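Local coordinates for protein kallistatin (Homo sapiens, PDB 6F4V) that inhibits the serine protease tissue kallikrein, forming a stable equimolar complex after being cleaved at its reactive site, at residues Leu97-Asn102 with Lys108-Thr113; Asp138-Glu143 with Val162-Ile167; Phe187-Asp190 with Thr194-Val197. All coordinates share one frame; numbering follows the deposited sequence.

Interaction 1: residues Leu97-Asn102 with Lys108-Thr113; sequences LFLSHN and KFLNDT
Thr113, whose hydroxyl meets a methyl group of Leu97 across the contact, turns its OG1 back on its own helix and donates to Leu110 O at 2.9 Å. The donor sits 28° out of the carbonyl plane. Leu97 CD1 approaches the same OG1 tip to tip at 3.6 Å, so the hydroxyl oxygen is held by a helix carbonyl and packed against by a methyl. That methyl is the centre of the contact: it also lies 3.8 Å from Phe109 CE2, meeting the ring obliquely, and 3.9 Å from Leu110 CD2. Leu110 CD2 in turn reaches Leu99 CD1, also at 3.9 Å and tip to tip, so the one methyl touches both strand leucines. Phe109 has CG trans to its backbone N (chi1 172°), which carries the ring to the strand side of the helix, and Thr113 CG2 rests over one face of this ring, toward its rim. Replacing Thr113 with alanine removes both OG1 and CG2 and is likely to open a gap beside Leu97 CD1 and over the Phe109 ring. The strand and helix belong to a beta-alpha-beta unit, strand 89-100, helix 107-117 and strand 120-124, with the helix running nearly antiparallel to strand 97-100, their axes 11.8 Å apart. Leu97 also packs on Leu121 of the third element and on Leu163 of strand 159-172. No hydrogen bond links the two segments; the helix is held to this part of the sheet by dispersion between branched and aromatic side chains, while the one polar group at the interface spends its proton within the helix.

Interaction 2: residues Asp138-Glu143 with Val162-Ile167; sequences DHVKKE and VLVNYI
A chi1 of 66° sets CG of Tyr166 between its backbone N and carbonyl carbon, and a bend at chi2 of Glu143 (-65°) folds its carboxylate back, so that the glutamate lies along the tyrosine ring as far as its hydroxyl. The setting is the serpin fold: helix 129-143 corresponds to the helix F that lies across the large sheet A, and strand 159-172 is one of the strands beneath it. Glu143 CB sits 3.5 Å from the centroid of the Tyr166 ring and 5° from its normal, a CH-pi contact almost exactly over the middle of one face. CG continues over the same ring toward CE2 and CZ, and the carboxylate ends up roughly parallel to the ring, with OE1 3.1 Å from Tyr166 OH. The aliphatic part of the glutamate thus serves as an apolar lid, while its charged end is delivered to the polar rim of the tyrosine. Arg92 of strand 89-100 forms a salt bridge with OE1 and also packs on Tyr166, so the charge is answered from the adjoining strand and the positive group probably favours the ionised carboxylate. On the helix itself, Glu143 CG lies over one face of the His139 ring, offset to its rim, which further limits how the chain can swing. One turn back along the helix the contact becomes wholly apolar, with Val140 CG2 and Val164 CG2 4.3 Å apart and Val140 packed as well on Ala334 of strand 328-340. At the tyrosine edge, in the plane of the ring, a water donates to Glu143 OE1 at 3.1 Å; its 2.5 Å separation from Tyr166 OH is doubtfully short.

Interaction 3: residues Phe187-Asp190 with Thr194-Val197; sequences FYVD and TVRV
The ring of Tyr188 presents its edge to Thr194, whose OG1 lies near the ring plane, 3.6 Å from CD1; the two side chains run side by side in the same direction. Phe187, on the other face of the sheet, meets Val195 and Val197 obliquely through their CG2 methyls. Its CG stands trans to the backbone N (chi1 -173°), which leads the ring away from the partner strand, so that CB does the closest touching, 3.8 Å from Val195 CG2. Pro273 of strand 269-282 packs against both Phe187 and Val197, closing this side toward the rest of the sheet. The backbones form an antiparallel beta hairpin of strands 183-188 and 193-202, probably the fourth and third strands of serpin sheet C. Phe187 and Val195 are a hydrogen-bonded pair: Phe187 N donates to Val195 O at 2.8 Å (154° at the hydrogen), and Val195 N returns a straighter bond to Phe187 O at 2.9 Å (168°). Tyr188 and Thr194 form the next, non-hydrogen-bonded pair. Past it the chain turns a corner, and Val189 and Asp190 together face Thr193 in a classic beta bulge. Val189 CG2 still crosses over to Val195 CG2, 4.0 Å away. Asp190 OD1 takes hydrogen bonds from within the turn, where it binds Asn192 N and pairs with Thr193 OG1; Asn192 carries an N-linked glycan in the natural protein, absent from this structure. Tyr188 also makes backbone hydrogen bonds to a neighbouring subunit. A water bridges the mouth of the turn, donating to Asp190 O at 2.7 Å and lying 2.7 Å from Thr194 OG1.

In the fold
Interactions 1 and 2 are close neighbours, centres 16 Å apart, and meet through adjacent strands of one sheet: Phe98 N lies 2.8 Å from Val162 O, probably a hydrogen bond, and the Phe98 ring reaches Val164 and His139. Helices 107-117 and 129-143 pack on opposite faces of this pair of strands, Leu97 and Leu99 facing the first and Phe98 the second. Strand 328-340 lies between 159-172 and 312-324, antiparallel to both, as expected of a cleaved reactive-centre loop inserted into sheet A. Interaction 3 is remote, its centre 34 Å from that of interaction 2 and 48 Å from that of interaction 1, across the chain's centre from the latter. None includes a residue of the glycan or sodium site.

Interaction 1: residues Leu97-Asn102 with Lys108-Thr113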
loop_
_atom_site.group_PDB
_atom_site.type_symbol
_atom_site.label_atom_id
_atom_site.label_comp_id
_atom_site.label_asym_id
_atom_site.label_seq_id
_atom_site.Cartn_x
_atom_site.Cartn_y
_atom_site.Cartn_z
ATOM N N LEU A 97 6.331 -15.570 -9.198
ATOM C CA LEU A 97 6.900 -16.562 -8.356
ATOM C C LEU A 97 8.287 -16.887 -8.922
ATOM O O LEU A 97 8.435 -17.196 -10.115
ATOM C CB LEU A 97 6.056 -17.837 -8.377
ATOM C CG LEU A 97 4.598 -17.754 -7.924
ATOM C CD1 LEU A 97 3.952 -19.114 -8.131
ATOM C CD2 LEU A 97 4.519 -17.326 -6.473
ATOM N N PHE A 98 9.274 -16.824 -8.055
ATOM C CA PHE A 98 10.618 -17.266 -8.352
ATOM C C PHE A 98 10.750 -18.666 -7.764
ATOM O O PHE A 98 10.711 -18.833 -6.559
ATOM C CB PHE A 98 11.622 -16.257 -7.802
ATOM C CG PHE A 98 11.556 -14.953 -8.512
ATOM C CD1 PHE A 98 10.637 -13.984 -8.130
ATOM C CD2 PHE A 98 12.389 -14.697 -9.601
ATOM C CE1 PHE A 98 10.562 -12.780 -8.806
ATOM C CE2 PHE A 98 12.306 -13.496 -10.288
ATOM C CZ PHE A 98 11.396 -12.534 -9.888
ATOM N N LEU A 99 10.853 -19.664 -8.646
ATOM C CA LEU A 99 10.755 -21.075 -8.292
ATOM C C LEU A 99 12.118 -21.746 -8.344
ATOM O O LEU A 99 12.864 -21.528 -9.284
ATOM C CB LEU A 99 9.849 -21.768 -9.298
ATOM C CG LEU A 99 8.426 -21.235 -9.439
ATOM C CD1 LEU A 99 7.708 -21.981 -10.549
ATOM C CD2 LEU A 99 7.672 -21.355 -8.128
ATOM N N SER A 100 12.429 -22.573 -7.355
ATOM C CA SER A 100 13.677 -23.341 -7.362
ATOM C C SER A 100 13.751 -24.181 -8.649
ATOM O O SER A 100 12.785 -24.860 -8.985
ATOM C CB SER A 100 13.756 -24.254 -6.130
ATOM O OG SER A 100 14.958 -25.024 -6.128
ATOM N N HIS A 101 14.867 -24.091 -9.378
ATOM C CA HIS A 101 15.150 -24.994 -10.513
ATOM C C HIS A 101 14.972 -26.491 -10.193
ATOM O O HIS A 101 14.640 -27.254 -11.085
ATOM C CB HIS A 101 16.586 -24.791 -11.058
ATOM C CG HIS A 101 16.697 -23.753 -12.135
ATOM N ND1 HIS A 101 17.611 -22.719 -12.083
ATOM C CD2 HIS A 101 16.033 -23.608 -13.310
ATOM C CE1 HIS A 101 17.491 -21.969 -13.167
ATOM N NE2 HIS A 101 16.536 -22.484 -13.925
ATOM N N ASN A 102 15.205 -26.904 -8.950
ATOM C CA ASN A 102 15.166 -28.331 -8.568
ATOM C C ASN A 102 13.769 -28.896 -8.364
ATOM O O ASN A 102 13.425 -29.945 -8.909
ATOM C CB ASN A 102 15.940 -28.553 -7.254
ATOM C CG ASN A 102 17.430 -28.320 -7.403
ATOM O OD1 ASN A 102 18.019 -28.673 -8.420
ATOM N ND2 ASN A 102 18.049 -27.729 -6.383
ATOM N N LYS A 108 -1.466 -27.398 -9.602
ATOM C CA LYS A 108 -2.670 -26.681 -9.183
ATOM C C LYS A 108 -2.344 -25.302 -8.619
ATOM O O LYS A 108 -2.968 -24.312 -8.974
ATOM C CB LYS A 108 -3.433 -27.484 -8.139
ATOM C CG LYS A 108 -4.780 -26.897 -7.758
ATOM C CD LYS A 108 -5.379 -27.644 -6.570
ATOM C CE LYS A 108 -6.888 -27.413 -6.497
ATOM N NZ LYS A 108 -7.251 -25.968 -6.578
ATOM N N PHE A 109 -1.356 -25.260 -7.730
ATOM C CA PHE A 109 -0.898 -23.997 -7.171
ATOM C C PHE A 109 -0.398 -23.066 -8.260
ATOM O O PHE A 109 -0.800 -21.895 -8.330
ATOM C CB PHE A 109 0.202 -24.271 -6.137
ATOM C CG PHE A 109 0.877 -23.041 -5.629
ATOM C CD1 PHE A 109 0.182 -22.121 -4.833
ATOM C CD2 PHE A 109 2.219 -22.772 -5.949
ATOM C CE1 PHE A 109 0.806 -20.975 -4.358
ATOM C CE2 PHE A 109 2.834 -21.619 -5.477
ATOM C CZ PHE A 109 2.132 -20.726 -4.682
ATOM N N LEU A 110 0.461 -23.583 -9.137
ATOM C CA LEU A 110 1.011 -22.742 -10.187
ATOM C C LEU A 110 -0.115 -22.227 -11.106
ATOM O O LEU A 110 -0.169 -21.045 -11.403
ATOM C CB LEU A 110 2.082 -23.475 -10.987
ATOM C CG LEU A 110 3.329 -23.940 -10.223
ATOM C CD1 LEU A 110 4.292 -24.610 -11.205
ATOM C CD2 LEU A 110 4.003 -22.769 -9.522
ATOM N N ASN A 111 -1.015 -23.123 -11.495
ATOM C CA ASN A 111 -2.155 -22.780 -12.353
ATOM C C ASN A 111 -3.060 -21.688 -11.715
ATOM O O ASN A 111 -3.420 -20.717 -12.377
ATOM C CB ASN A 111 -2.976 -24.039 -12.658
ATOM C CG ASN A 111 -4.089 -23.787 -13.665
ATOM O OD1 ASN A 111 -3.886 -23.064 -14.642
ATOM N ND2 ASN A 111 -5.265 -24.396 -13.446
ATOM N N ASP A 112 -3.411 -21.877 -10.444
ATOM C CA ASP A 112 -4.245 -20.915 -9.688
ATOM C C ASP A 112 -3.579 -19.532 -9.605
ATOM O O ASP A 112 -4.243 -18.511 -9.831
ATOM C CB ASP A 112 -4.547 -21.412 -8.257
ATOM C CG ASP A 112 -5.514 -22.615 -8.195
ATOM O OD1 ASP A 112 -6.119 -23.003 -9.197
ATOM O OD2 ASP A 112 -5.655 -23.176 -7.083
ATOM N N THR A 113 -2.273 -19.477 -9.310
ATOM C CA THR A 113 -1.600 -18.172 -9.222
ATOM C C THR A 113 -1.561 -17.440 -10.569
ATOM O O THR A 113 -1.688 -16.208 -10.632
ATOM C CB THR A 113 -0.164 -18.233 -8.662
ATOM O OG1 THR A 113 0.679 -19.007 -9.531
ATOM C CG2 THR A 113 -0.160 -18.807 -7.252
#

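Interaction 2: residues Asp138-Glu143 with Val162-Ile167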
loop_
_atom_site.group_PDB
_atom_site.type_symbol
_atom_site.label_atom_id
_atom_site.label_comp_id
_atom_site.label_asym_id
_atom_site.label_seq_id
_atom_site.Cartn_x
_atom_site.Cartn_y
_atom_site.Cartn_z
ATOM N N ASP A 138 16.073 -6.787 -9.375
ATOM C CA ASP A 138 16.046 -6.118 -10.677
ATOM C C ASP A 138 14.660 -6.168 -11.295
ATOM O O ASP A 138 14.243 -5.204 -11.897
ATOM C CB ASP A 138 17.030 -6.757 -11.680
ATOM C CG ASP A 138 18.499 -6.458 -11.376
ATOM O OD1 ASP A 138 18.837 -5.539 -10.594
ATOM O OD2 ASP A 138 19.336 -7.183 -11.954
ATOM N N HIS A 139 13.974 -7.304 -11.199
ATOM C CA HIS A 139 12.601 -7.438 -11.716
ATOM C C HIS A 139 11.660 -6.433 -11.045
ATOM O O HIS A 139 10.955 -5.674 -11.722
ATOM C CB HIS A 139 12.081 -8.865 -11.527
ATOM C CG HIS A 139 10.657 -9.062 -11.962
ATOM N ND1 HIS A 139 10.268 -8.984 -13.281
ATOM C CD2 HIS A 139 9.536 -9.357 -11.259
ATOM C CE1 HIS A 139 8.966 -9.192 -13.372
ATOM N NE2 HIS A 139 8.498 -9.433 -12.160
ATOM N N VAL A 140 11.701 -6.378 -9.720
ATOM C CA VAL A 140 10.868 -5.430 -8.985
ATOM C C VAL A 140 11.218 -3.968 -9.335
ATOM O O VAL A 140 10.322 -3.122 -9.542
ATOM C CB VAL A 140 10.937 -5.705 -7.458
ATOM C CG1 VAL A 140 10.230 -4.599 -6.676
ATOM C CG2 VAL A 140 10.339 -7.079 -7.141
ATOM N N LYS A 141 12.514 -3.674 -9.386
ATOM C CA LYS A 141 12.988 -2.330 -9.738
ATOM C C LYS A 141 12.488 -1.911 -11.121
ATOM O O LYS A 141 11.997 -0.792 -11.293
ATOM C CB LYS A 141 14.520 -2.289 -9.695
ATOM C CG LYS A 141 15.154 -0.924 -9.864
ATOM C CD LYS A 141 16.663 -1.073 -10.034
ATOM C CE LYS A 141 17.401 0.221 -9.735
ATOM N NZ LYS A 141 16.811 1.408 -10.429
ATOM N N LYS A 142 12.593 -2.825 -12.088
ATOM C CA LYS A 142 12.149 -2.534 -13.444
ATOM C C LYS A 142 10.633 -2.269 -13.468
ATOM O O LYS A 142 10.165 -1.286 -14.035
ATOM C CB LYS A 142 12.502 -3.700 -14.354
ATOM C CG LYS A 142 12.010 -3.583 -15.777
ATOM C CD LYS A 142 12.654 -4.665 -16.630
ATOM C CE LYS A 142 11.962 -4.787 -17.974
ATOM N NZ LYS A 142 11.894 -3.474 -18.668
ATOM N N GLU A 143 9.882 -3.143 -12.809
ATOM C CA GLU A 143 8.432 -3.012 -12.761
ATOM C C GLU A 143 7.913 -1.786 -12.033
ATOM O O GLU A 143 6.797 -1.327 -12.309
ATOM C CB GLU A 143 7.809 -4.277 -12.173
ATOM C CG GLU A 143 7.962 -5.486 -13.069
ATOM C CD GLU A 143 7.217 -5.386 -14.402
ATOM O OE1 GLU A 143 6.401 -4.470 -14.630
ATOM O OE2 GLU A 143 7.455 -6.271 -15.229
ATOM N N VAL A 162 10.289 -17.626 -3.848
ATOM C CA VAL A 162 9.981 -16.283 -3.401
ATOM C C VAL A 162 8.805 -15.783 -4.229
ATOM O O VAL A 162 8.854 -15.788 -5.464
ATOM C CB VAL A 162 11.175 -15.334 -3.536
ATOM C CG1 VAL A 162 10.774 -13.918 -3.132
ATOM C CG2 VAL A 162 12.325 -15.813 -2.683
ATOM N N LEU A 163 7.748 -15.392 -3.524
ATOM C CA LEU A 163 6.597 -14.743 -4.115
ATOM C C LEU A 163 6.832 -13.250 -4.051
ATOM O O LEU A 163 7.313 -12.737 -3.044
ATOM C CB LEU A 163 5.377 -15.117 -3.299
ATOM C CG LEU A 163 4.034 -14.521 -3.611
ATOM C CD1 LEU A 163 2.955 -15.553 -3.237
ATOM C CD2 LEU A 163 3.786 -13.182 -2.923
ATOM N N VAL A 164 6.495 -12.548 -5.127
ATOM C CA VAL A 164 6.506 -11.104 -5.107
ATOM C C VAL A 164 5.305 -10.519 -5.807
ATOM O O VAL A 164 4.730 -11.108 -6.742
ATOM C CB VAL A 164 7.790 -10.467 -5.692
ATOM C CG1 VAL A 164 9.025 -11.094 -5.101
ATOM C CG2 VAL A 164 7.831 -10.566 -7.201
ATOM N N ASN A 165 4.913 -9.338 -5.356
ATOM C CA ASN A 165 4.090 -8.513 -6.209
ATOM C C ASN A 165 4.508 -7.082 -6.129
ATOM O O ASN A 165 5.328 -6.710 -5.291
ATOM C CB ASN A 165 2.627 -8.706 -5.908
ATOM C CG ASN A 165 2.168 -8.008 -4.673
ATOM O OD1 ASN A 165 2.834 -7.140 -4.152
ATOM N ND2 ASN A 165 0.986 -8.379 -4.206
ATOM N N TYR A 166 3.966 -6.287 -7.025
ATOM C CA TYR A 166 4.324 -4.865 -7.072
ATOM C C TYR A 166 3.109 -4.077 -7.543
ATOM O O TYR A 166 2.189 -4.630 -8.193
ATOM C CB TYR A 166 5.534 -4.632 -8.004
ATOM C CG TYR A 166 5.164 -4.950 -9.424
ATOM C CD1 TYR A 166 4.558 -3.978 -10.245
ATOM C CD2 TYR A 166 5.350 -6.235 -9.937
ATOM C CE1 TYR A 166 4.163 -4.285 -11.544
ATOM C CE2 TYR A 166 4.974 -6.539 -11.224
ATOM C CZ TYR A 166 4.396 -5.568 -12.028
ATOM O OH TYR A 166 3.999 -5.900 -13.309
ATOM N N ILE A 167 3.133 -2.793 -7.221
ATOM C CA ILE A 167 2.174 -1.834 -7.690
ATOM C C ILE A 167 2.964 -0.593 -8.061
ATOM O O ILE A 167 3.882 -0.189 -7.360
ATOM C CB ILE A 167 1.065 -1.543 -6.641
ATOM C CG1 ILE A 167 0.097 -0.460 -7.140
ATOM C CG2 ILE A 167 1.651 -1.158 -5.282
ATOM C CD1 ILE A 167 -1.185 -0.329 -6.329
HETATM O O HOH W 1 3.296 -4.279 -15.083
#

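Interaction 3: residues Phe187-Asp190 with Thr194-Val197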
loop_
_atom_site.group_PDB
_atom_site.type_symbol
_atom_site.label_atom_id
_atom_site.label_comp_id
_atom_site.label_asym_id
_atom_site.label_seq_id
_atom_site.Cartn_x
_atom_site.Cartn_y
_atom_site.Cartn_z
ATOM N N PHE A 187 8.261 24.006 7.717
ATOM C CA PHE A 187 7.397 22.869 8.021
ATOM C C PHE A 187 7.688 22.505 9.465
ATOM O O PHE A 187 8.826 22.187 9.816
ATOM C CB PHE A 187 7.718 21.702 7.079
ATOM C CG PHE A 187 6.767 20.542 7.196
ATOM C CD1 PHE A 187 6.915 19.608 8.207
ATOM C CD2 PHE A 187 5.750 20.378 6.285
ATOM C CE1 PHE A 187 6.037 18.525 8.298
ATOM C CE2 PHE A 187 4.871 19.319 6.371
ATOM C CZ PHE A 187 5.019 18.391 7.378
ATOM N N TYR A 188 6.650 22.535 10.290
ATOM C CA TYR A 188 6.750 22.370 11.742
ATOM C C TYR A 188 6.530 20.908 12.082
ATOM O O TYR A 188 5.407 20.457 12.220
ATOM C CB TYR A 188 5.742 23.299 12.451
ATOM C CG TYR A 188 5.829 24.720 11.897
ATOM C CD1 TYR A 188 6.947 25.518 12.138
ATOM C CD2 TYR A 188 4.820 25.238 11.073
ATOM C CE1 TYR A 188 7.043 26.795 11.601
ATOM C CE2 TYR A 188 4.907 26.518 10.529
ATOM C CZ TYR A 188 6.033 27.290 10.804
ATOM O OH TYR A 188 6.143 28.545 10.263
ATOM N N VAL A 189 7.631 20.182 12.176
ATOM C CA VAL A 189 7.631 18.748 12.480
ATOM C C VAL A 189 7.037 18.527 13.863
ATOM O O VAL A 189 6.148 17.674 14.058
ATOM C CB VAL A 189 9.056 18.188 12.375
ATOM C CG1 VAL A 189 9.128 16.717 12.823
ATOM C CG2 VAL A 189 9.585 18.367 10.961
ATOM N N ASP A 190 7.510 19.301 14.834
ATOM C CA ASP A 190 6.886 19.301 16.149
ATOM C C ASP A 190 7.175 20.652 16.807
ATOM O O ASP A 190 7.658 21.553 16.143
ATOM C CB ASP A 190 7.376 18.093 16.976
ATOM C CG ASP A 190 8.874 18.132 17.288
ATOM O OD1 ASP A 190 9.518 19.215 17.325
ATOM O OD2 ASP A 190 9.423 17.046 17.529
ATOM N N THR A 194 11.772 22.342 13.137
ATOM C CA THR A 194 11.284 23.033 11.961
ATOM C C THR A 194 12.250 22.744 10.823
ATOM O O THR A 194 13.456 22.906 10.982
ATOM C CB THR A 194 11.166 24.551 12.220
ATOM O OG1 THR A 194 10.259 24.782 13.304
ATOM C CG2 THR A 194 10.641 25.274 10.980
ATOM N N VAL A 195 11.721 22.331 9.674
ATOM C CA VAL A 195 12.553 22.053 8.504
ATOM C C VAL A 195 12.091 22.915 7.355
ATOM O O VAL A 195 11.055 23.551 7.428
ATOM C CB VAL A 195 12.536 20.557 8.118
ATOM C CG1 VAL A 195 13.049 19.694 9.273
ATOM C CG2 VAL A 195 11.145 20.113 7.689
ATOM N N ARG A 196 12.873 22.935 6.287
ATOM C CA ARG A 196 12.528 23.699 5.102
ATOM C C ARG A 196 12.107 22.749 4.023
ATOM O O ARG A 196 12.772 21.767 3.794
ATOM C CB ARG A 196 13.721 24.495 4.581
ATOM C CG ARG A 196 14.235 25.521 5.562
ATOM C CD ARG A 196 14.286 26.890 4.914
ATOM N NE ARG A 196 13.029 27.606 5.099
ATOM C CZ ARG A 196 12.680 28.720 4.466
ATOM N NH1 ARG A 196 11.524 29.285 4.768
ATOM N NH2 ARG A 196 13.449 29.259 3.529
ATOM N N VAL A 197 11.022 23.068 3.335
ATOM C CA VAL A 197 10.532 22.218 2.243
ATOM C C VAL A 197 10.062 23.093 1.103
ATOM O O VAL A 197 9.528 24.170 1.352
ATOM C CB VAL A 197 9.369 21.289 2.691
ATOM C CG1 VAL A 197 9.742 20.544 3.945
ATOM C CG2 VAL A 197 8.085 22.055 2.949
HETATM O O HOH W 2 8.464 23.876 15.089
#